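Local coordinates for protein nucleocapsid (Equine arteritis virus, PDB 2I9F) that forms the capsid of an arterivirus through its dimerising C-terminal domain and, as a whole protein, probably binds the viral RNA, at residues A[15-20]-A[57-62]. Numbering follows the deposited sequence.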
loop_
_atom_site.group_PDB
_atom_site.type_symbol
_atom_site.label_atom_id
_atom_site.label_comp_id
_atom_site.label_asym_id
_atom_site.label_seq_id
_atom_site.Cartn_x
_atom_site.Cartn_y
_atom_site.Cartn_z
ATOM N N HIS A 15 -5.346 1.205 20.104
ATOM C CA HIS A 15 -5.920 1.747 21.341
ATOM C C HIS A 15 -7.315 2.426 21.188
ATOM O O HIS A 15 -8.068 2.571 22.159
ATOM C CB HIS A 15 -4.912 2.739 21.890
ATOM C CG HIS A 15 -5.307 3.359 23.194
ATOM N ND1 HIS A 15 -6.017 4.537 23.261
ATOM C CD2 HIS A 15 -5.075 2.981 24.468
ATOM C CE1 HIS A 15 -6.203 4.861 24.531
ATOM N NE2 HIS A 15 -5.634 3.934 25.286
ATOM N N ASP A 16 -7.639 2.880 19.977
ATOM C CA ASP A 16 -8.863 3.604 19.746
ATOM C C ASP A 16 -9.924 2.719 19.088
ATOM O O ASP A 16 -10.993 3.219 18.764
ATOM C CB ASP A 16 -8.584 4.810 18.814
ATOM C CG ASP A 16 -7.560 5.797 19.379
ATOM O OD1 ASP A 16 -7.441 5.910 20.614
ATOM O OD2 ASP A 16 -6.895 6.488 18.573
ATOM N N LEU A 17 -9.645 1.430 18.853
ATOM C CA LEU A 17 -10.480 0.604 17.942
ATOM C C LEU A 17 -11.081 -0.548 18.653
ATOM O O LEU A 17 -10.475 -1.064 19.570
ATOM C CB LEU A 17 -9.660 0.052 16.762
ATOM C CG LEU A 17 -9.034 1.040 15.787
ATOM C CD1 LEU A 17 -8.130 0.260 14.854
ATOM C CD2 LEU A 17 -10.090 1.882 15.009
ATOM N N ASN A 18 -12.262 -0.974 18.242
ATOM C CA ASN A 18 -12.885 -2.100 18.934
ATOM C C ASN A 18 -12.434 -3.458 18.387
ATOM O O ASN A 18 -11.650 -3.506 17.442
ATOM C CB ASN A 18 -14.423 -1.943 19.031
ATOM C CG ASN A 18 -15.106 -1.905 17.681
ATOM O OD1 ASN A 18 -16.008 -1.081 17.452
ATOM N ND2 ASN A 18 -14.739 -2.802 16.811
ATOM N N GLN A 19 -12.912 -4.561 18.953
ATOM C CA GLN A 19 -12.421 -5.872 18.497
ATOM C C GLN A 19 -12.705 -6.158 17.013
ATOM O O GLN A 19 -11.858 -6.707 16.296
ATOM C CB GLN A 19 -12.961 -7.012 19.363
ATOM C CG GLN A 19 -12.156 -8.300 19.188
ATOM C CD GLN A 19 -12.959 -9.447 18.567
ATOM O OE1 GLN A 19 -13.495 -9.335 17.451
ATOM N NE2 GLN A 19 -13.040 -10.575 19.297
ATOM N N GLN A 20 -13.909 -5.796 16.588
ATOM C CA GLN A 20 -14.340 -6.016 15.229
ATOM C C GLN A 20 -13.499 -5.201 14.286
ATOM O O GLN A 20 -13.115 -5.684 13.236
ATOM C CB GLN A 20 -15.830 -5.664 15.052
ATOM C CG GLN A 20 -16.276 -5.812 13.594
ATOM C CD GLN A 20 -17.642 -5.237 13.248
ATOM O OE1 GLN A 20 -18.498 -4.961 14.118
ATOM N NE2 GLN A 20 -17.875 -5.086 11.943
ATOM N N LYS A 57 -14.696 2.584 4.992
ATOM C CA LYS A 57 -15.352 3.800 5.533
ATOM C C LYS A 57 -15.627 3.871 7.059
ATOM O O LYS A 57 -15.292 4.888 7.684
ATOM C CB LYS A 57 -16.649 4.078 4.772
ATOM C CG LYS A 57 -17.279 5.473 5.080
ATOM C CD LYS A 57 -16.274 6.566 4.705
ATOM C CE LYS A 57 -16.906 7.947 4.492
ATOM N NZ LYS A 57 -15.907 9.005 4.190
ATOM N N GLN A 58 -16.244 2.830 7.624
ATOM C CA GLN A 58 -16.641 2.771 9.056
ATOM C C GLN A 58 -15.457 3.015 9.977
ATOM O O GLN A 58 -15.572 3.710 10.986
ATOM C CB GLN A 58 -17.212 1.391 9.410
ATOM C CG GLN A 58 -18.160 0.816 8.328
ATOM C CD GLN A 58 -18.172 -0.716 8.311
ATOM O OE1 GLN A 58 -18.822 -1.339 9.146
ATOM N NE2 GLN A 58 -17.461 -1.326 7.349
ATOM N N ILE A 59 -14.319 2.435 9.603
ATOM C CA ILE A 59 -13.061 2.575 10.368
ATOM C C ILE A 59 -12.362 3.898 10.047
ATOM O O ILE A 59 -11.868 4.576 10.950
ATOM C CB ILE A 59 -12.131 1.371 10.140
ATOM C CG1 ILE A 59 -12.821 0.132 10.710
ATOM C CG2 ILE A 59 -10.703 1.588 10.866
ATOM C CD1 ILE A 59 -12.294 -1.162 10.169
ATOM N N GLN A 60 -12.310 4.244 8.755
ATOM C CA GLN A 60 -11.843 5.554 8.336
ATOM C C GLN A 60 -12.476 6.743 9.116
ATOM O O GLN A 60 -11.742 7.617 9.611
ATOM C CB GLN A 60 -12.043 5.727 6.836
ATOM C CG GLN A 60 -11.645 7.099 6.389
ATOM C CD GLN A 60 -10.152 7.366 6.455
ATOM O OE1 GLN A 60 -9.684 8.343 5.872
ATOM N NE2 GLN A 60 -9.393 6.515 7.167
ATOM N N ARG A 61 -13.809 6.782 9.203
ATOM C CA ARG A 61 -14.539 7.706 10.107
ATOM C C ARG A 61 -13.907 7.852 11.507
ATOM O O ARG A 61 -13.725 8.962 11.992
ATOM C CB ARG A 61 -15.996 7.243 10.278
ATOM C CG ARG A 61 -16.913 7.452 9.080
ATOM C CD ARG A 61 -18.400 7.206 9.464
ATOM N NE ARG A 61 -18.933 5.928 8.956
ATOM C CZ ARG A 61 -19.711 5.796 7.878
ATOM N NH1 ARG A 61 -20.057 6.865 7.176
ATOM N NH2 ARG A 61 -20.150 4.594 7.487
ATOM N N LYS A 62 -13.592 6.728 12.154
ATOM C CA LYS A 62 -12.901 6.711 13.466
ATOM C C LYS A 62 -11.442 7.190 13.414
ATOM O O LYS A 62 -11.012 7.967 14.255
ATOM C CB LYS A 62 -12.932 5.307 14.095
ATOM C CG LYS A 62 -14.279 4.615 14.072
ATOM C CD LYS A 62 -15.168 5.084 15.187
ATOM C CE LYS A 62 -16.460 4.275 15.221
ATOM N NZ LYS A 62 -16.299 2.968 15.932
HETATM O O HOH W 1 -13.751 2.320 17.718
#
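Leu-17 lays one branch of its isobutyl group against Ile-59: CD2 of Leu-17 meets the branch methyl CG2 of Ile-59 at 4.2 Å, an ordinary van der Waals distance, with the two side chains crossing at about a right angle. Ile-59 presents that methyl because CG2 stands opposite the backbone N across the CA-CB bond, while CG1 takes the place beside N (chi1 -65°). Both side chains also rest on Leu-25, making one small apolar cluster of three at the first turns of helix 19-34; Ile-59 touches the side chains of Glu-21 and Thr-24 as well. In this capsid-forming domain of the arterivirus nucleocapsid the contact packs the turn leading into helix 19-34, with Asn-18 as N-cap, beside the C-terminal helix 57-63, and the helix and two-stranded hairpin lie between them in sequence.

Next to this apolar pair the contact turns polar. NZ of Lys-62 forms a salt bridge with Glu-21, whose carboxylate also accepts a hydrogen bond from the backbone N of Asn-18, so a single acid ties the lysine to the start of the long helix. A water completes the link, accepting from NZ of Lys-62 at 3.2 Å and donating to the backbone O of Asp-16 at 3.1 Å.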